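Long-range contacts in uncharacterized protein (Leptospira interrogans serogroup Icterohaemorrhagiae serovar copenhageni, PDB 6ULO), which is of unknown function but belongs to a family grouped with NADP-binding Rossmann folds and, in its full-length form, probably carries a transmembrane helix: residues A[49-54]-A[269-274]; A[65-70]-A[85-90]. All blocks are in the same frame, centred on the assembly; numbering follows the deposited sequence.

Contact 1: residues A[49-54]-A[269-274]; sequences NEDRLD and EISTDR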
loop_
_atom_site.group_PDB
_atom_site.type_symbol
_atom_site.label_atom_id
_atom_site.label_comp_id
_atom_site.label_asym_id
_atom_site.label_seq_id
_atom_site.Cartn_x
_atom_site.Cartn_y
_atom_site.Cartn_z
ATOM N N ASN A 49 -0.859 -6.504 9.628
ATOM C CA ASN A 49 -0.393 -7.548 10.537
ATOM C C ASN A 49 0.660 -8.424 9.873
ATOM O O ASN A 49 0.873 -9.559 10.309
ATOM C CB ASN A 49 -1.573 -8.366 11.058
ATOM C CG ASN A 49 -2.359 -9.036 9.922
ATOM O OD1 ASN A 49 -2.053 -8.845 8.742
ATOM N ND2 ASN A 49 -3.364 -9.826 10.273
ATOM N N GLU A 50 1.348 -7.910 8.849
ATOM C CA GLU A 50 2.401 -8.614 8.118
ATOM C C GLU A 50 3.739 -8.221 8.737
ATOM O O GLU A 50 4.176 -7.074 8.596
ATOM C CB GLU A 50 2.321 -8.232 6.633
ATOM C CG GLU A 50 0.957 -8.714 6.075
ATOM C CD GLU A 50 0.564 -8.150 4.690
ATOM O OE1 GLU A 50 1.307 -7.293 4.150
ATOM O OE2 GLU A 50 -0.492 -8.585 4.126
ATOM N N ASP A 51 4.410 -9.168 9.397
ATOM C CA ASP A 51 5.601 -8.881 10.198
ATOM C C ASP A 51 6.922 -9.130 9.487
ATOM O O ASP A 51 7.980 -8.905 10.090
ATOM C CB ASP A 51 5.611 -9.710 11.485
ATOM C CG ASP A 51 4.450 -9.393 12.390
ATOM O OD1 ASP A 51 4.001 -8.230 12.399
ATOM O OD2 ASP A 51 3.942 -10.322 13.068
ATOM N N ARG A 52 6.917 -9.594 8.236
ATOM C CA ARG A 52 8.150 -9.899 7.539
ATOM C C ARG A 52 8.202 -9.208 6.193
ATOM O O ARG A 52 8.731 -9.750 5.225
ATOM C CB ARG A 52 8.395 -11.409 7.424
ATOM C CG ARG A 52 8.634 -12.102 8.789
ATOM C CD ARG A 52 9.829 -11.513 9.562
ATOM N NE ARG A 52 11.015 -11.274 8.747
ATOM C CZ ARG A 52 11.895 -12.208 8.362
ATOM N NH1 ARG A 52 11.714 -13.489 8.683
ATOM N NH2 ARG A 52 12.959 -11.859 7.633
ATOM N N LEU A 53 7.745 -7.949 6.134
ATOM C CA LEU A 53 7.826 -7.208 4.880
ATOM C C LEU A 53 9.262 -7.022 4.434
ATOM O O LEU A 53 9.502 -6.795 3.249
ATOM C CB LEU A 53 7.116 -5.861 5.006
ATOM C CG LEU A 53 5.610 -5.991 5.220
ATOM C CD1 LEU A 53 5.039 -4.664 5.747
ATOM C CD2 LEU A 53 4.919 -6.413 3.915
ATOM N N ASP A 54 10.234 -7.116 5.358
ATOM C CA ASP A 54 11.620 -6.992 4.957
ATOM C C ASP A 54 12.042 -8.042 3.940
ATOM O O ASP A 54 13.012 -7.818 3.208
ATOM C CB ASP A 54 12.554 -7.063 6.175
ATOM C CG ASP A 54 12.384 -8.331 7.001
ATOM O OD1 ASP A 54 11.258 -8.587 7.508
ATOM O OD2 ASP A 54 13.378 -9.069 7.152
ATOM N N GLU A 269 4.518 -14.653 13.883
ATOM C CA GLU A 269 3.649 -14.831 15.031
ATOM C C GLU A 269 3.492 -13.579 15.879
ATOM O O GLU A 269 2.692 -13.604 16.823
ATOM C CB GLU A 269 4.199 -15.949 15.923
ATOM C CG GLU A 269 5.505 -15.589 16.666
ATOM C CD GLU A 269 6.771 -15.771 15.833
ATOM O OE1 GLU A 269 6.691 -16.252 14.678
ATOM O OE2 GLU A 269 7.869 -15.419 16.354
ATOM N N ILE A 270 4.229 -12.502 15.588
ATOM C CA ILE A 270 4.145 -11.301 16.421
ATOM C C ILE A 270 2.751 -10.674 16.342
ATOM O O ILE A 270 2.123 -10.381 17.369
ATOM C CB ILE A 270 5.252 -10.292 16.064
ATOM C CG1 ILE A 270 6.637 -10.922 16.219
ATOM C CG2 ILE A 270 5.112 -9.064 16.925
ATOM C CD1 ILE A 270 7.030 -11.222 17.635
ATOM N N SER A 271 2.239 -10.470 15.124
ATOM C CA SER A 271 1.009 -9.724 14.929
ATOM C C SER A 271 -0.182 -10.596 14.573
ATOM O O SER A 271 -1.307 -10.082 14.532
ATOM C CB SER A 271 1.180 -8.663 13.823
ATOM O OG SER A 271 2.196 -7.718 14.119
ATOM N N THR A 272 0.027 -11.872 14.269
ATOM C CA THR A 272 -1.085 -12.719 13.841
ATOM C C THR A 272 -0.759 -14.169 14.142
ATOM O O THR A 272 0.404 -14.561 14.207
ATOM C CB THR A 272 -1.391 -12.578 12.343
ATOM O OG1 THR A 272 -2.602 -13.288 12.033
ATOM C CG2 THR A 272 -0.256 -13.156 11.491
ATOM N N ASP A 273 -1.811 -14.971 14.279
ATOM C CA ASP A 273 -1.671 -16.419 14.338
ATOM C C ASP A 273 -2.126 -17.114 13.055
ATOM O O ASP A 273 -2.222 -18.345 13.036
ATOM C CB ASP A 273 -2.362 -17.004 15.578
ATOM C CG ASP A 273 -3.853 -16.787 15.571
ATOM O OD1 ASP A 273 -4.355 -16.111 14.644
ATOM O OD2 ASP A 273 -4.527 -17.292 16.506
ATOM N N ARG A 274 -2.389 -16.365 11.978
ATOM C CA ARG A 274 -2.819 -16.971 10.715
ATOM C C ARG A 274 -2.128 -16.227 9.576
ATOM O O ARG A 274 -2.589 -15.168 9.155
ATOM C CB ARG A 274 -4.332 -16.902 10.568
HETATM O O HOH W 1 -3.897 -9.552 13.358
#
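Ser271 grips the Asp51 carboxylate with two of its own donors, OG to OD1 and N to OD2. The hydroxyl OG gives a short 2.5 Å bond to Asp51 OD1, while Ser271 N lies 2.7 Å from Asp51 OD2 with a bent N-H...O angle of 139°. Both oxygens are met on their syn lone pairs. A chi1 of -60° sets Ser271 OG on the side of its backbone N, which points both donors at one carboxylate; a bond to each oxygen should restrict its rotation. Asp51 OD1 also forms a salt bridge with Arg156 of helix 139-166. Ile270 crosses Asp51 at about a right angle, its CB 3.3 Å from Asp51 OD2. On the other flank a water accepts from Asn49 ND2 (3.1 Å) and donates to Ser271 O (2.9 Å). Glu50 points away, its carboxylate bonded to Tyr222, Ser224 and Thr254. The loop before helix 57-60 thus meets the loop between strands 249-255 and 277-282 at the surface, alongside helix 139-166. Its centre is a buried aspartate held by a serine hydroxyl, a backbone N-H and an arginine; in 269-274 an ST turn follows, Thr272 OG1 accepting from Arg274 N at 3.1 Å.

Contact 2: residues A[65-70]-A[85-90]; sequences NVYVGV and DFIYLM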
loop_
_atom_site.group_PDB
_atom_site.type_symbol
_atom_site.label_atom_id
_atom_site.label_comp_id
_atom_site.label_asym_id
_atom_site.label_seq_id
_atom_site.Cartn_x
_atom_site.Cartn_y
_atom_site.Cartn_z
ATOM N N ASN A 65 8.964 4.162 -10.483
ATOM C CA ASN A 65 7.662 4.289 -11.129
ATOM C C ASN A 65 6.552 4.525 -10.110
ATOM O O ASN A 65 6.842 4.954 -8.985
ATOM C CB ASN A 65 7.390 3.100 -12.053
ATOM C CG ASN A 65 8.331 3.108 -13.256
ATOM O OD1 ASN A 65 8.375 4.073 -14.005
ATOM N ND2 ASN A 65 9.096 2.063 -13.418
ATOM N N VAL A 66 5.294 4.309 -10.482
ATOM C CA VAL A 66 4.182 4.644 -9.589
ATOM C C VAL A 66 3.885 3.470 -8.659
ATOM O O VAL A 66 4.011 2.296 -9.034
ATOM C CB VAL A 66 2.950 5.103 -10.407
ATOM C CG1 VAL A 66 1.744 5.381 -9.512
ATOM C CG2 VAL A 66 3.325 6.339 -11.221
ATOM N N TYR A 67 3.446 3.765 -7.437
ATOM C CA TYR A 67 3.057 2.748 -6.467
ATOM C C TYR A 67 1.540 2.793 -6.331
ATOM O O TYR A 67 0.981 3.890 -6.191
ATOM C CB TYR A 67 3.694 3.100 -5.104
ATOM C CG TYR A 67 3.430 2.056 -4.055
ATOM C CD1 TYR A 67 4.401 1.129 -3.735
ATOM C CD2 TYR A 67 2.208 1.971 -3.405
ATOM C CE1 TYR A 67 4.179 0.137 -2.786
ATOM C CE2 TYR A 67 1.979 0.981 -2.450
ATOM C CZ TYR A 67 2.982 0.069 -2.157
ATOM O OH TYR A 67 2.776 -0.923 -1.228
ATOM N N VAL A 68 0.866 1.625 -6.330
ATOM C CA VAL A 68 -0.566 1.525 -6.008
ATOM C C VAL A 68 -0.729 0.474 -4.920
ATOM O O VAL A 68 -0.206 -0.633 -5.067
ATOM C CB VAL A 68 -1.386 1.099 -7.239
ATOM C CG1 VAL A 68 -2.865 0.979 -6.873
ATOM C CG2 VAL A 68 -1.122 2.084 -8.390
ATOM N N GLY A 69 -1.441 0.786 -3.840
ATOM C CA GLY A 69 -1.648 -0.243 -2.827
ATOM C C GLY A 69 -2.898 -0.074 -2.008
ATOM O O GLY A 69 -3.349 1.051 -1.737
ATOM N N VAL A 70 -3.461 -1.218 -1.594
ATOM C CA VAL A 70 -4.502 -1.262 -0.580
ATOM C C VAL A 70 -3.857 -1.111 0.798
ATOM O O VAL A 70 -2.649 -1.319 0.968
ATOM C CB VAL A 70 -5.327 -2.566 -0.674
ATOM C CG1 VAL A 70 -5.871 -2.759 -2.100
ATOM C CG2 VAL A 70 -4.498 -3.762 -0.220
ATOM N N ASP A 85 7.829 7.083 -7.455
ATOM C CA ASP A 85 7.697 8.497 -7.804
ATOM C C ASP A 85 6.412 9.112 -7.255
ATOM O O ASP A 85 6.380 10.304 -6.948
ATOM C CB ASP A 85 7.658 8.664 -9.320
ATOM C CG ASP A 85 8.890 8.169 -10.007
ATOM O OD1 ASP A 85 9.988 8.415 -9.486
ATOM O OD2 ASP A 85 8.745 7.590 -11.122
ATOM N N PHE A 86 5.340 8.328 -7.171
ATOM C CA PHE A 86 4.033 8.757 -6.689
ATOM C C PHE A 86 3.400 7.543 -6.042
ATOM O O PHE A 86 3.728 6.410 -6.405
ATOM C CB PHE A 86 3.120 9.232 -7.836
ATOM C CG PHE A 86 3.713 10.331 -8.686
ATOM C CD1 PHE A 86 3.572 11.662 -8.305
ATOM C CD2 PHE A 86 4.438 10.047 -9.830
ATOM C CE1 PHE A 86 4.131 12.691 -9.042
ATOM C CE2 PHE A 86 4.998 11.080 -10.592
ATOM C CZ PHE A 86 4.852 12.405 -10.177
ATOM N N ILE A 87 2.530 7.782 -5.066
ATOM C CA ILE A 87 1.899 6.708 -4.302
ATOM C C ILE A 87 0.388 6.903 -4.299
ATOM O O ILE A 87 -0.104 7.870 -3.698
ATOM C CB ILE A 87 2.408 6.661 -2.854
ATOM C CG1 ILE A 87 3.923 6.533 -2.791
ATOM C CG2 ILE A 87 1.701 5.536 -2.089
ATOM C CD1 ILE A 87 4.490 6.638 -1.386
ATOM N N TYR A 88 -0.347 5.978 -4.931
ATOM C CA TYR A 88 -1.793 5.890 -4.741
ATOM C C TYR A 88 -2.107 4.892 -3.619
ATOM O O TYR A 88 -1.694 3.731 -3.676
ATOM C CB TYR A 88 -2.476 5.406 -6.019
ATOM C CG TYR A 88 -2.803 6.501 -7.009
ATOM C CD1 TYR A 88 -3.609 7.581 -6.659
ATOM C CD2 TYR A 88 -2.428 6.373 -8.351
ATOM C CE1 TYR A 88 -3.985 8.560 -7.615
ATOM C CE2 TYR A 88 -2.818 7.318 -9.313
ATOM C CZ TYR A 88 -3.595 8.389 -8.923
ATOM O OH TYR A 88 -3.964 9.283 -9.874
ATOM N N LEU A 89 -2.838 5.337 -2.621
ATOM C CA LEU A 89 -3.327 4.474 -1.546
ATOM C C LEU A 89 -4.807 4.314 -1.816
ATOM O O LEU A 89 -5.609 5.184 -1.471
ATOM C CB LEU A 89 -3.044 5.089 -0.178
ATOM C CG LEU A 89 -1.558 5.365 0.079
ATOM C CD1 LEU A 89 -1.409 6.070 1.396
ATOM C CD2 LEU A 89 -0.777 4.066 0.117
ATOM N N MET A 90 -5.172 3.221 -2.472
ATOM C CA MET A 90 -6.549 2.993 -2.893
ATOM C C MET A 90 -7.165 1.948 -1.976
ATOM O O MET A 90 -6.687 0.809 -1.941
ATOM C CB MET A 90 -6.622 2.485 -4.341
ATOM C CG MET A 90 -8.065 2.303 -4.780
ATOM S SD MET A 90 -8.255 1.463 -6.404
ATOM C CE MET A 90 -8.051 -0.228 -5.889
HETATM O O HOH W 2 11.228 5.977 -10.931
#
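Tyr67 and Ile87 sit as paired neighbours on one face of two parallel strands, their side chains crossing obliquely with Tyr67 CD2 3.8 Å from Ile87 CG2. The tyrosine places CG anti to its backbone N (chi1 -176°), which lays the ring forward along its own strand over Gly69, with Tyr67 CE2 3.8 Å from Gly69 CA. At its edge, near the ring plane, is Tyr88 O. The phenol OH ends on Asn75 of helix 74-82, which covers this face and links the strands in a beta-alpha-beta crossover, consistent with the family's Rossmann-like clan. On the reverse face, Val66 meets two aromatic rings at oblique angles: CG2 comes within 4.1 Å of Phe86 CD2, and CG1 is 4.4 Å from Tyr88 CD2. Val68 CG2 lies 4.3 Å from Tyr88 CB, by the ring's edge and near its plane. The far end of Tyr88 leads away from strand 66-69, and its OH bonds to Leu27 O. Helix 203-214 packs on Val66, Val68 and Tyr88.

Between the faces runs a parallel ladder, strand axes 13° apart: Tyr67 N to Phe86 O, Tyr88 N to Tyr67 O at 2.8 Å, Gly69 N to Tyr88 O and Met90 N to Gly69 O. At its start, Asn65 O takes Asp85 N at 2.8 Å, and the buried Phe86 N has no partner in the model. A water there accepts from Asn65 N and donates to Asp85 OD2 at 3.0 Å. The chemistry implies that main-chain bonds hold the strands together, apolar side chains flank each other on both helix-covered faces, and the tyrosine hydroxyls are satisfied beyond the pair.

How the contacts relate
Contact 2 belongs to the core and contact 1 to the surface: their centres lie about 7 and 16 Å from that of the chain. The centres are 22 Å apart and the nearest atoms about 8 Å, so the two do not touch, although 65-70 and 85-90 fall within the loop that contact 1 closes. Contact 2 unites neighbouring strands of a beta-alpha-beta unit and buries 530 Å², whereas contact 1 joins two loops distant in sequence and buries 232 Å². Regular main-chain pairing and apolar neighbours dominate contact 2; side-chain charge, a hydroxyl and water serve contact 1. Tyr222 relates them, bonding through its backbone to Val68 and Val70 and through its hydroxyl to Glu50.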